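Local atomic coordinates of leucine aminopeptidase 1 (Caenorhabditis elegans, PDB entry 2HC9), a protein that removes N-terminal amino acids, preferably leucine, from peptides with the help of two zinc ions per subunit, and probably serves as a digestive enzyme. Residues 248-253 against 299-304; 188-193 against 232-237; 280-285 against 358-363. The protein carries 1 engineered substitution. All coordinates share one frame; numbering follows the deposited sequence.

Contact 1 (248-253 against 299-304); sequences ALVGKG and HACLCI. With ZN (zinc ion), chain C.
L249 and H299 open a run of five backbone hydrogen bonds that joins strand 248-253 to strand 299-304 in parallel. L249 N donates to H299 O at 2.7 Å, and C301 N returns to L249 O. The pattern continues with G251 N to C301 O at 2.9 Å and C303 N to G251 O at 3.1 Å, the latter almost straight at 176° about the hydrogen. The last bond, G253 N to C303 O, is short but bent to 133°. CA-H...O contacts supplement these bonds, such as V250 CA to C301 O at 3.2 Å.

Side-chain packing between the strands is thin and lies on the face of V250, C301 and C303. V250 spreads its two methyls along the neighbouring strand: CG1, anti to the backbone N (chi1 -172°), lies 4.2 Å from C303 SG, while CG2 lies 4.1 Å from C301 CB. The helix 337-350 packs over this same face, through L341 on V250 and I340 on C303.

Metal coordination begins where the strand nears its end. The fully extended chain of K252 carries NZ to 2.1 Å from zinc, which also binds a water and is shared with D257, D275 and E336. A lysine amine delivered to zinc from a central parallel strand marks the dinuclear active site of the M17 leucine aminopeptidases.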
ATOM      1  N   ALA A 248     -41.035 -15.492  -1.803  1.00 15.06           N
ATOM      2  CA  ALA A 248     -40.314 -14.670  -2.784  1.00 14.85           C
ATOM      3  C   ALA A 248     -38.853 -15.069  -2.807  1.00 18.54           C
ATOM      4  O   ALA A 248     -38.235 -15.279  -1.752  1.00 17.65           O
ATOM      5  CB  ALA A 248     -40.445 -13.196  -2.459  1.00 17.93           C
ATOM      6  N   LEU A 249     -38.302 -15.177  -4.020  1.00 16.65           N
ATOM      7  CA  LEU A 249     -36.883 -15.396  -4.231  1.00 15.98           C
ATOM      8  C   LEU A 249     -36.302 -14.125  -4.852  1.00 17.36           C
ATOM      9  O   LEU A 249     -36.489 -13.869  -6.048  1.00 15.57           O
ATOM     10  CB  LEU A 249     -36.642 -16.578  -5.197  1.00 17.90           C
ATOM     11  CG  LEU A 249     -37.306 -17.888  -4.767  1.00 17.74           C
ATOM     12  CD1 LEU A 249     -37.227 -18.954  -5.870  1.00 15.41           C
ATOM     13  CD2 LEU A 249     -36.720 -18.433  -3.438  1.00 19.18           C
ATOM     14  N   VAL A 250     -35.607 -13.344  -4.032  1.00 15.34           N
ATOM     15  CA  VAL A 250     -35.090 -12.044  -4.476  1.00 16.24           C
ATOM     16  C   VAL A 250     -33.593 -12.235  -4.781  1.00 13.90           C
ATOM     17  O   VAL A 250     -32.844 -12.701  -3.935  1.00 18.17           O
ATOM     18  CB  VAL A 250     -35.311 -10.938  -3.403  1.00 14.55           C
ATOM     19  CG1 VAL A 250     -34.946  -9.521  -3.976  1.00 15.24           C
ATOM     20  CG2 VAL A 250     -36.814 -10.937  -2.894  1.00 15.58           C
ATOM     21  N   GLY A 251     -33.160 -11.853  -5.984  1.00 14.38           N
ATOM     22  CA  GLY A 251     -31.779 -12.075  -6.411  1.00 15.43           C
ATOM     23  C   GLY A 251     -31.052 -10.787  -6.789  1.00 14.87           C
ATOM     24  O   GLY A 251     -31.618  -9.904  -7.458  1.00 16.63           O
ATOM     25  N   LYS A 252     -29.779 -10.694  -6.372  1.00 14.96           N
ATOM     26  CA  LYS A 252     -28.886  -9.594  -6.774  1.00 14.89           C
ATOM     27  C   LYS A 252     -28.371  -9.833  -8.179  1.00 13.45           C
ATOM     28  O   LYS A 252     -27.625 -10.804  -8.423  1.00 13.99           O
ATOM     29  CB  LYS A 252     -27.677  -9.496  -5.820  1.00 13.98           C
ATOM     30  CG  LYS A 252     -26.628  -8.424  -6.254  1.00 14.01           C
ATOM     31  CD  LYS A 252     -25.436  -8.399  -5.292  1.00 12.83           C
ATOM     32  CE  LYS A 252     -24.371  -7.431  -5.855  1.00 10.58           C
ATOM     33  NZ  LYS A 252     -23.146  -7.312  -4.963  1.00 13.51           N
ATOM     34  N   GLY A 253     -28.783  -8.960  -9.098  1.00 15.83           N
ATOM     35  CA  GLY A 253     -28.402  -9.074 -10.508  1.00 13.67           C
ATOM     36  C   GLY A 253     -27.513  -7.941 -10.988  1.00 13.16           C
ATOM     37  O   GLY A 253     -27.835  -7.247 -11.961  1.00 14.47           O
ATOM     38  N   HIS A 299     -42.573 -16.275  -6.176  1.00 16.87           N
ATOM     39  CA  HIS A 299     -42.169 -15.128  -7.008  1.00 17.30           C
ATOM     40  C   HIS A 299     -40.636 -15.119  -7.139  1.00 17.99           C
ATOM     41  O   HIS A 299     -39.926 -15.365  -6.159  1.00 19.82           O
ATOM     42  CB  HIS A 299     -42.600 -13.797  -6.379  1.00 19.21           C
ATOM     43  CG  HIS A 299     -44.037 -13.749  -5.936  1.00 22.13           C
ATOM     44  ND1 HIS A 299     -45.063 -13.353  -6.773  1.00 17.54           N
ATOM     45  CD2 HIS A 299     -44.610 -14.006  -4.734  1.00 21.81           C
ATOM     46  CE1 HIS A 299     -46.207 -13.377  -6.105  1.00 24.27           C
ATOM     47  NE2 HIS A 299     -45.961 -13.776  -4.867  1.00 20.98           N
ATOM     48  N   ALA A 300     -40.138 -14.837  -8.338  1.00 15.68           N
ATOM     49  CA  ALA A 300     -38.712 -14.501  -8.524  1.00 15.75           C
ATOM     50  C   ALA A 300     -38.653 -12.992  -8.736  1.00 19.68           C
ATOM     51  O   ALA A 300     -39.357 -12.464  -9.606  1.00 18.09           O
ATOM     52  CB  ALA A 300     -38.124 -15.252  -9.720  1.00 17.73           C
ATOM     53  N   CYS A 301     -37.846 -12.292  -7.927  1.00 17.21           N
ATOM     54  CA  CYS A 301     -37.739 -10.839  -8.033  1.00 14.26           C
ATOM     55  C   CYS A 301     -36.268 -10.529  -8.294  1.00 18.01           C
ATOM     56  O   CYS A 301     -35.427 -10.769  -7.428  1.00 16.70           O
ATOM     57  CB  CYS A 301     -38.144 -10.142  -6.719  1.00 15.64           C
ATOM     58  SG  CYS A 301     -39.819 -10.552  -6.166  1.00 18.41           S
ATOM     59  N   LEU A 302     -35.967 -10.026  -9.481  1.00 16.02           N
ATOM     60  CA  LEU A 302     -34.579  -9.858  -9.917  1.00 18.24           C
ATOM     61  C   LEU A 302     -34.237  -8.388  -9.996  1.00 16.78           C
ATOM     62  O   LEU A 302     -34.895  -7.640 -10.703  1.00 16.69           O
ATOM     63  CB  LEU A 302     -34.345 -10.529 -11.275  1.00 15.60           C
ATOM     64  CG  LEU A 302     -34.788 -12.008 -11.303  1.00 18.35           C
ATOM     65  CD1 LEU A 302     -34.464 -12.582 -12.674  1.00 23.49           C
ATOM     66  CD2 LEU A 302     -34.192 -12.890 -10.193  1.00 15.08           C
ATOM     67  N   CYS A 303     -33.200  -7.973  -9.255  1.00 13.00           N
ATOM     68  CA  CYS A 303     -32.803  -6.576  -9.243  1.00 14.51           C
ATOM     69  C   CYS A 303     -31.594  -6.467 -10.158  1.00 16.20           C
ATOM     70  O   CYS A 303     -30.524  -6.973  -9.812  1.00 15.31           O
ATOM     71  CB  CYS A 303     -32.440  -6.170  -7.799  1.00 13.68           C
ATOM     72  SG  CYS A 303     -33.787  -6.525  -6.616  1.00 17.18           S
ATOM     73  N   ILE A 304     -31.773  -5.845 -11.327  1.00 13.44           N
ATOM     74  CA  ILE A 304     -30.806  -6.002 -12.440  1.00 14.16           C
ATOM     75  C   ILE A 304     -30.218  -4.623 -12.789  1.00 15.20           C
ATOM     76  O   ILE A 304     -30.926  -3.740 -13.259  1.00 17.53           O
ATOM     77  CB  ILE A 304     -31.466  -6.601 -13.686  1.00 15.42           C
ATOM     78  CG1 ILE A 304     -31.978  -8.024 -13.382  1.00 15.15           C
ATOM     79  CG2 ILE A 304     -30.449  -6.677 -14.860  1.00 12.69           C
ATOM     80  CD1 ILE A 304     -32.931  -8.583 -14.488  1.00 16.83           C
TER
HETATM   81 ZN    ZN C 702     -21.766  -6.099  -6.023  1.00 18.97          ZN
HETATM   82  O   HOH W   1     -20.536  -5.537  -4.435  1.00 14.92           O

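Contact 2 (188-193 against 232-237); sequences ALVDEA and AFVVLS
V190 meets the strand 232-237 at A232 and V234, and the rotation of its isopropyl group decides how. With chi1 at 169°, CG1 stands anti to the backbone N and CG2 anti to the carbonyl carbon. CG2 is the branch that presses on A232 CB at 3.4 Å, a close fit for two methyl carbons, and it also lies 4.0 Å from V234 CG2. V190 CG1 lies 4.1 Å from that same V234 CG2, so one methyl of the strand rests against both branches of the helix valine.

V234 divides its own branches between two residues nearly one helical turn apart. Its CG2 serves V190, while CG1, placed anti to the backbone N (chi1 174°), reaches A193 CB at 3.9 Å. The methyl of A193 points toward the strand, and L236 meets the main chain of the same residue: its CD1 approaches A193 O at 3.6 Å, with CD2 slightly farther off. No hydrogen bond crosses the interface, and the touching residues are all buried.

Helix 188-193 runs nearly parallel to strand 232-237, at 6° between their directions and with axes 9.5 Å apart at their closest. On the sheet, strand 232-238 lies between strands 203-208 and 297-307, both antiparallel to it. The helix 186-199 spans all three, with V190 touching V206 and I304 and A193 touching L302, while L236 also reaches Y286 of helix 277-290. F233 points away from the helix, to the other face of the sheet, where its ring meets Y347 of helix 337-350 edge-to-face.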
ATOM      1  N   ALA A 188     -29.875  -7.713 -21.565  1.00 17.87           N
ATOM      2  CA  ALA A 188     -29.782  -9.131 -21.907  1.00 16.25           C
ATOM      3  C   ALA A 188     -30.261  -9.999 -20.742  1.00 16.98           C
ATOM      4  O   ALA A 188     -30.925 -11.003 -20.957  1.00 15.86           O
ATOM      5  CB  ALA A 188     -28.367  -9.493 -22.267  1.00 16.19           C
ATOM      6  N   LEU A 189     -29.921  -9.619 -19.509  1.00 15.86           N
ATOM      7  CA  LEU A 189     -30.406 -10.397 -18.357  1.00 15.92           C
ATOM      8  C   LEU A 189     -31.935 -10.262 -18.138  1.00 13.75           C
ATOM      9  O   LEU A 189     -32.609 -11.250 -17.793  1.00 16.67           O
ATOM     10  CB  LEU A 189     -29.608 -10.073 -17.067  1.00 17.80           C
ATOM     11  CG  LEU A 189     -29.984 -10.896 -15.808  1.00 17.14           C
ATOM     12  CD1 LEU A 189     -29.909 -12.422 -16.086  1.00 14.56           C
ATOM     13  CD2 LEU A 189     -29.062 -10.529 -14.613  1.00 18.19           C
ATOM     14  N   VAL A 190     -32.488  -9.066 -18.358  1.00 15.31           N
ATOM     15  CA  VAL A 190     -33.956  -8.927 -18.402  1.00 16.06           C
ATOM     16  C   VAL A 190     -34.528  -9.918 -19.437  1.00 18.05           C
ATOM     17  O   VAL A 190     -35.473 -10.672 -19.136  1.00 17.22           O
ATOM     18  CB  VAL A 190     -34.394  -7.482 -18.747  1.00 16.11           C
ATOM     19  CG1 VAL A 190     -35.920  -7.416 -19.062  1.00 16.38           C
ATOM     20  CG2 VAL A 190     -34.054  -6.518 -17.590  1.00 17.54           C
ATOM     21  N   ASP A 191     -33.940  -9.962 -20.629  1.00 17.68           N
ATOM     22  CA  ASP A 191     -34.452 -10.864 -21.684  1.00 16.47           C
ATOM     23  C   ASP A 191     -34.393 -12.331 -21.276  1.00 16.82           C
ATOM     24  O   ASP A 191     -35.341 -13.088 -21.523  1.00 13.58           O
ATOM     25  CB  ASP A 191     -33.703 -10.641 -23.004  1.00 16.62           C
ATOM     26  CG  ASP A 191     -34.049  -9.315 -23.654  1.00 21.46           C
ATOM     27  OD1 ASP A 191     -35.031  -8.681 -23.240  1.00 19.61           O
ATOM     28  OD2 ASP A 191     -33.312  -8.891 -24.556  1.00 23.03           O
ATOM     29  N   GLU A 192     -33.291 -12.727 -20.637  1.00 17.22           N
ATOM     30  CA  GLU A 192     -33.135 -14.077 -20.099  1.00 18.51           C
ATOM     31  C   GLU A 192     -34.217 -14.409 -19.068  1.00 16.71           C
ATOM     32  O   GLU A 192     -34.764 -15.498 -19.080  1.00 17.73           O
ATOM     33  CB  GLU A 192     -31.723 -14.291 -19.510  1.00 16.87           C
ATOM     34  CG  GLU A 192     -30.586 -14.207 -20.558  1.00 15.16           C
ATOM     35  CD  GLU A 192     -30.252 -15.521 -21.243  1.00 21.69           C
ATOM     36  OE1 GLU A 192     -30.961 -16.520 -21.032  1.00 17.16           O
ATOM     37  OE2 GLU A 192     -29.257 -15.555 -22.005  1.00 19.09           O
ATOM     38  N   ALA A 193     -34.520 -13.471 -18.171  1.00 14.70           N
ATOM     39  CA  ALA A 193     -35.529 -13.713 -17.140  1.00 14.50           C
ATOM     40  C   ALA A 193     -36.907 -13.815 -17.794  1.00 16.61           C
ATOM     41  O   ALA A 193     -37.749 -14.676 -17.437  1.00 16.57           O
ATOM     42  CB  ALA A 193     -35.520 -12.545 -16.128  1.00 18.22           C
ATOM     43  N   ALA A 232     -33.223  -2.407 -14.114  1.00 15.61           N
ATOM     44  CA  ALA A 232     -34.548  -3.025 -14.221  1.00 15.03           C
ATOM     45  C   ALA A 232     -34.840  -3.813 -12.982  1.00 15.97           C
ATOM     46  O   ALA A 232     -33.931  -4.305 -12.303  1.00 18.23           O
ATOM     47  CB  ALA A 232     -34.627  -3.961 -15.447  1.00 17.60           C
ATOM     48  N   PHE A 233     -36.127  -3.941 -12.699  1.00 15.81           N
ATOM     49  CA  PHE A 233     -36.622  -4.875 -11.713  1.00 14.20           C
ATOM     50  C   PHE A 233     -37.617  -5.802 -12.430  1.00 16.39           C
ATOM     51  O   PHE A 233     -38.559  -5.331 -13.086  1.00 16.84           O
ATOM     52  CB  PHE A 233     -37.348  -4.083 -10.633  1.00 15.00           C
ATOM     53  CG  PHE A 233     -37.894  -4.926  -9.500  1.00 13.39           C
ATOM     54  CD1 PHE A 233     -37.040  -5.647  -8.662  1.00 16.61           C
ATOM     55  CD2 PHE A 233     -39.253  -4.942  -9.241  1.00 16.13           C
ATOM     56  CE1 PHE A 233     -37.519  -6.370  -7.571  1.00 16.73           C
ATOM     57  CE2 PHE A 233     -39.758  -5.664  -8.159  1.00 16.10           C
ATOM     58  CZ  PHE A 233     -38.903  -6.394  -7.325  1.00 17.41           C
ATOM     59  N   VAL A 234     -37.364  -7.100 -12.346  1.00 14.56           N
ATOM     60  CA  VAL A 234     -38.204  -8.086 -13.039  1.00 16.05           C
ATOM     61  C   VAL A 234     -38.841  -8.990 -12.007  1.00 16.69           C
ATOM     62  O   VAL A 234     -38.144  -9.548 -11.147  1.00 18.64           O
ATOM     63  CB  VAL A 234     -37.354  -8.945 -14.001  1.00 16.39           C
ATOM     64  CG1 VAL A 234     -38.201 -10.096 -14.628  1.00 17.64           C
ATOM     65  CG2 VAL A 234     -36.731  -8.045 -15.091  1.00 17.63           C
ATOM     66  N   VAL A 235     -40.157  -9.172 -12.107  1.00 17.97           N
ATOM     67  CA  VAL A 235     -40.862 -10.104 -11.214  1.00 15.00           C
ATOM     68  C   VAL A 235     -41.481 -11.196 -12.092  1.00 15.89           C
ATOM     69  O   VAL A 235     -42.214 -10.869 -13.026  1.00 16.64           O
ATOM     70  CB  VAL A 235     -41.991  -9.391 -10.428  1.00 19.58           C
ATOM     71  CG1 VAL A 235     -42.661 -10.367  -9.436  1.00 15.52           C
ATOM     72  CG2 VAL A 235     -41.426  -8.172  -9.679  1.00 19.32           C
ATOM     73  N   LEU A 236     -41.201 -12.456 -11.777  1.00 16.59           N
ATOM     74  CA  LEU A 236     -41.970 -13.576 -12.346  1.00 16.82           C
ATOM     75  C   LEU A 236     -42.825 -14.115 -11.223  1.00 18.06           C
ATOM     76  O   LEU A 236     -42.295 -14.511 -10.184  1.00 16.32           O
ATOM     77  CB  LEU A 236     -41.031 -14.685 -12.828  1.00 16.26           C
ATOM     78  CG  LEU A 236     -39.848 -14.199 -13.685  1.00 15.18           C
ATOM     79  CD1 LEU A 236     -39.021 -15.410 -14.118  1.00 16.98           C
ATOM     80  CD2 LEU A 236     -40.351 -13.374 -14.902  1.00 18.29           C
ATOM     81  N   SER A 237     -44.142 -14.148 -11.431  1.00 16.46           N
ATOM     82  CA  SER A 237     -45.052 -14.643 -10.384  1.00 15.35           C
ATOM     83  C   SER A 237     -45.802 -15.896 -10.816  1.00 18.64           C
ATOM     84  O   SER A 237     -46.360 -15.943 -11.932  1.00 16.68           O
ATOM     85  CB  SER A 237     -46.045 -13.552  -9.978  1.00 15.79           C
ATOM     86  OG  SER A 237     -45.350 -12.456  -9.372  1.00 18.10           O
TER

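Contact 3 (280-285 against 358-363); sequences AGMLEA and FDMATL
Helix 280-285 crosses strand 358-361 at 132° between their N-to-C directions, with the axes 8.8 Å apart and the CA atoms of M282 and M360 nearest each other.

Two methionines carry the packing, each sending its methyl to the opposite segment. M282 points toward the strand; its chain then folds at the CB-CG bond, SD turned out of the extended line (chi2 -46°), and turns again at the CG-SD bond, which lays the thioether across the side chain of M360. M282 CE settles 3.7 Å from M360 CB and 3.8 Å from F358 CB, bridging two residues that face the helix from alternate positions of the strand. M282 SD lies 3.9 Å from M360 CB as well, so contact is made along the thioether and not by the methyl alone.

M360 answers with a chain that is extended as far as SD and turns at the CG-SD bond, bringing CE to 3.8 Å from G281 CA. The missing side chain of G281 gives that methyl a place directly against the helix backbone. F358 touches through CB alone; its ring turns from the helix and meets F476 of helix 473-480 edge-to-face.

D359 points to the other face, its carboxylate hydrogen-bonded to H455 and W453 of the adjacent strand 452-457. This is apolar helix-on-sheet packing in the alpha/beta catalytic domain: helix 277-290 packs on one face of strand 356-361, with helix 473-480 beside it at F358.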
ATOM      1  N   ALA A 280     -29.116 -14.960 -11.104  1.00 14.63           N
ATOM      2  CA  ALA A 280     -29.114 -16.159 -11.974  1.00 14.45           C
ATOM      3  C   ALA A 280     -29.599 -17.377 -11.196  1.00 17.81           C
ATOM      4  O   ALA A 280     -30.403 -18.179 -11.698  1.00 13.96           O
ATOM      5  CB  ALA A 280     -27.690 -16.417 -12.531  1.00 15.53           C
ATOM      6  N   GLY A 281     -29.088 -17.550  -9.983  1.00 14.95           N
ATOM      7  CA  GLY A 281     -29.445 -18.746  -9.192  1.00 14.25           C
ATOM      8  C   GLY A 281     -30.911 -18.746  -8.770  1.00 14.67           C
ATOM      9  O   GLY A 281     -31.569 -19.798  -8.803  1.00 14.43           O
ATOM     10  N   MET A 282     -31.448 -17.580  -8.409  1.00 15.83           N
ATOM     11  CA  MET A 282     -32.877 -17.481  -8.035  1.00 17.28           C
ATOM     12  C   MET A 282     -33.784 -17.745  -9.248  1.00 14.25           C
ATOM     13  O   MET A 282     -34.776 -18.483  -9.148  1.00 15.63           O
ATOM     14  CB  MET A 282     -33.215 -16.106  -7.419  1.00 17.25           C
ATOM     15  CG  MET A 282     -32.601 -15.881  -6.000  1.00 14.07           C
ATOM     16  SD  MET A 282     -32.837 -17.310  -4.910  1.00 17.08           S
ATOM     17  CE  MET A 282     -33.325 -16.541  -3.355  1.00 15.99           C
ATOM     18  N   LEU A 283     -33.436 -17.145 -10.382  1.00 15.96           N
ATOM     19  CA  LEU A 283     -34.172 -17.367 -11.641  1.00 15.74           C
ATOM     20  C   LEU A 283     -34.233 -18.847 -12.003  1.00 15.46           C
ATOM     21  O   LEU A 283     -35.305 -19.379 -12.368  1.00 15.07           O
ATOM     22  CB  LEU A 283     -33.471 -16.603 -12.778  1.00 13.92           C
ATOM     23  CG  LEU A 283     -34.060 -16.819 -14.181  1.00 14.25           C
ATOM     24  CD1 LEU A 283     -35.515 -16.335 -14.177  1.00 14.01           C
ATOM     25  CD2 LEU A 283     -33.211 -16.166 -15.276  1.00 13.62           C
ATOM     26  N   GLU A 284     -33.086 -19.524 -11.928  1.00 16.12           N
ATOM     27  CA  GLU A 284     -33.030 -20.927 -12.333  1.00 19.09           C
ATOM     28  C   GLU A 284     -33.595 -21.886 -11.306  1.00 18.18           C
ATOM     29  O   GLU A 284     -34.116 -22.944 -11.668  1.00 16.92           O
ATOM     30  CB  GLU A 284     -31.612 -21.329 -12.771  1.00 15.38           C
ATOM     31  CG  GLU A 284     -31.081 -20.454 -13.936  1.00 14.52           C
ATOM     32  CD  GLU A 284     -31.874 -20.631 -15.240  1.00 20.55           C
ATOM     33  OE1 GLU A 284     -32.464 -21.714 -15.438  1.00 15.66           O
ATOM     34  OE2 GLU A 284     -31.861 -19.691 -16.075  1.00 19.24           O
ATOM     35  N   ALA A 285     -33.535 -21.508 -10.026  1.00 16.04           N
ATOM     36  CA  ALA A 285     -34.316 -22.219  -8.990  1.00 16.37           C
ATOM     37  C   ALA A 285     -35.816 -22.131  -9.239  1.00 14.06           C
ATOM     38  O   ALA A 285     -36.515 -23.129  -9.130  1.00 16.72           O
ATOM     39  CB  ALA A 285     -34.003 -21.686  -7.571  1.00 15.00           C
ATOM     40  N   PHE A 358     -36.737 -14.810   0.710  1.00 15.87           N
ATOM     41  CA  PHE A 358     -35.324 -15.179   0.586  1.00 14.74           C
ATOM     42  C   PHE A 358     -34.672 -14.157  -0.303  1.00 18.94           C
ATOM     43  O   PHE A 358     -35.226 -13.785  -1.337  1.00 17.95           O
ATOM     44  CB  PHE A 358     -35.169 -16.566  -0.075  1.00 15.88           C
ATOM     45  CG  PHE A 358     -35.755 -17.689   0.723  1.00 15.34           C
ATOM     46  CD1 PHE A 358     -35.006 -18.305   1.727  1.00 14.78           C
ATOM     47  CD2 PHE A 358     -37.027 -18.179   0.426  1.00 16.77           C
ATOM     48  CE1 PHE A 358     -35.524 -19.380   2.457  1.00 18.25           C
ATOM     49  CE2 PHE A 358     -37.574 -19.255   1.150  1.00 16.74           C
ATOM     50  CZ  PHE A 358     -36.817 -19.850   2.183  1.00 17.22           C
ATOM     51  N   ASP A 359     -33.475 -13.719   0.063  1.00 16.09           N
ATOM     52  CA  ASP A 359     -32.675 -12.960  -0.886  1.00 12.81           C
ATOM     53  C   ASP A 359     -31.318 -13.637  -0.983  1.00 15.51           C
ATOM     54  O   ASP A 359     -30.799 -14.134   0.015  1.00 15.35           O
ATOM     55  CB  ASP A 359     -32.606 -11.453  -0.516  1.00 15.34           C
ATOM     56  CG  ASP A 359     -31.644 -11.164   0.627  1.00 21.13           C
ATOM     57  OD1 ASP A 359     -32.107 -10.990   1.778  1.00 15.74           O
ATOM     58  OD2 ASP A 359     -30.417 -11.098   0.370  1.00 16.39           O
ATOM     59  N   MET A 360     -30.776 -13.725  -2.193  1.00 15.76           N
ATOM     60  CA  MET A 360     -29.507 -14.407  -2.380  1.00 13.02           C
ATOM     61  C   MET A 360     -28.644 -13.519  -3.251  1.00 16.11           C
ATOM     62  O   MET A 360     -29.120 -12.955  -4.245  1.00 13.28           O
ATOM     63  CB  MET A 360     -29.727 -15.752  -3.070  1.00 13.92           C
ATOM     64  CG  MET A 360     -28.444 -16.582  -3.196  1.00 15.11           C
ATOM     65  SD  MET A 360     -28.653 -18.303  -3.736  1.00 15.87           S
ATOM     66  CE  MET A 360     -29.129 -18.137  -5.486  1.00 15.68           C
ATOM     67  N   ALA A 361     -27.373 -13.397  -2.889  1.00 17.16           N
ATOM     68  CA  ALA A 361     -26.515 -12.374  -3.489  1.00 16.81           C
ATOM     69  C   ALA A 361     -25.063 -12.776  -3.363  1.00 14.45           C
ATOM     70  O   ALA A 361     -24.653 -13.321  -2.346  1.00 17.65           O
ATOM     71  CB  ALA A 361     -26.710 -11.041  -2.798  1.00 15.03           C
ATOM     72  N   THR A 362     -24.278 -12.427  -4.382  1.00 14.15           N
ATOM     73  CA  THR A 362     -22.816 -12.419  -4.256  1.00 15.53           C
ATOM     74  C   THR A 362     -22.451 -11.087  -3.597  1.00 17.89           C
ATOM     75  O   THR A 362     -22.108 -10.121  -4.282  1.00 15.01           O
ATOM     76  CB  THR A 362     -22.137 -12.530  -5.650  1.00 14.75           C
ATOM     77  OG1 THR A 362     -22.665 -11.514  -6.497  1.00 15.28           O
ATOM     78  CG2 THR A 362     -22.435 -13.866  -6.284  1.00 16.07           C
ATOM     79  N   LEU A 363     -22.580 -11.007  -2.271  1.00 16.08           N
ATOM     80  CA  LEU A 363     -22.711  -9.700  -1.647  1.00 16.05           C
ATOM     81  C   LEU A 363     -21.371  -9.121  -1.204  1.00 17.91           C
ATOM     82  O   LEU A 363     -21.082  -7.960  -1.473  1.00 18.08           O
ATOM     83  CB  LEU A 363     -23.734  -9.716  -0.478  1.00 14.43           C
ATOM     84  CG  LEU A 363     -24.251  -8.304  -0.143  1.00 16.62           C
ATOM     85  CD1 LEU A 363     -25.067  -7.686  -1.310  1.00 19.22           C
ATOM     86  CD2 LEU A 363     -25.109  -8.374   1.123  1.00 17.72           C
TER

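All three contacts are buried in the catalytic domain and draw on one mixed sheet, yet they use it differently. Contact 1 joins two neighbouring strands by backbone hydrogen bonds; contacts 2 and 3 lay helices against the sheet through apolar side chains, with no hydrogen bond between their segments. Strand 232-238 of contact 2 flanks contact 1 beside 297-307, where L302 N bonds V234 O, while strand 356-361 of contact 3 flanks it beside 246-254, where V250 N bonds F358 O. The two helices meet the same face and touch through L283 CD2 and A193 CA. Metal chemistry gathers at contact 1, L363 just after the contact 3 strand reaches the bicarbonate pocket, and contact 2 is plain packing away from both sites.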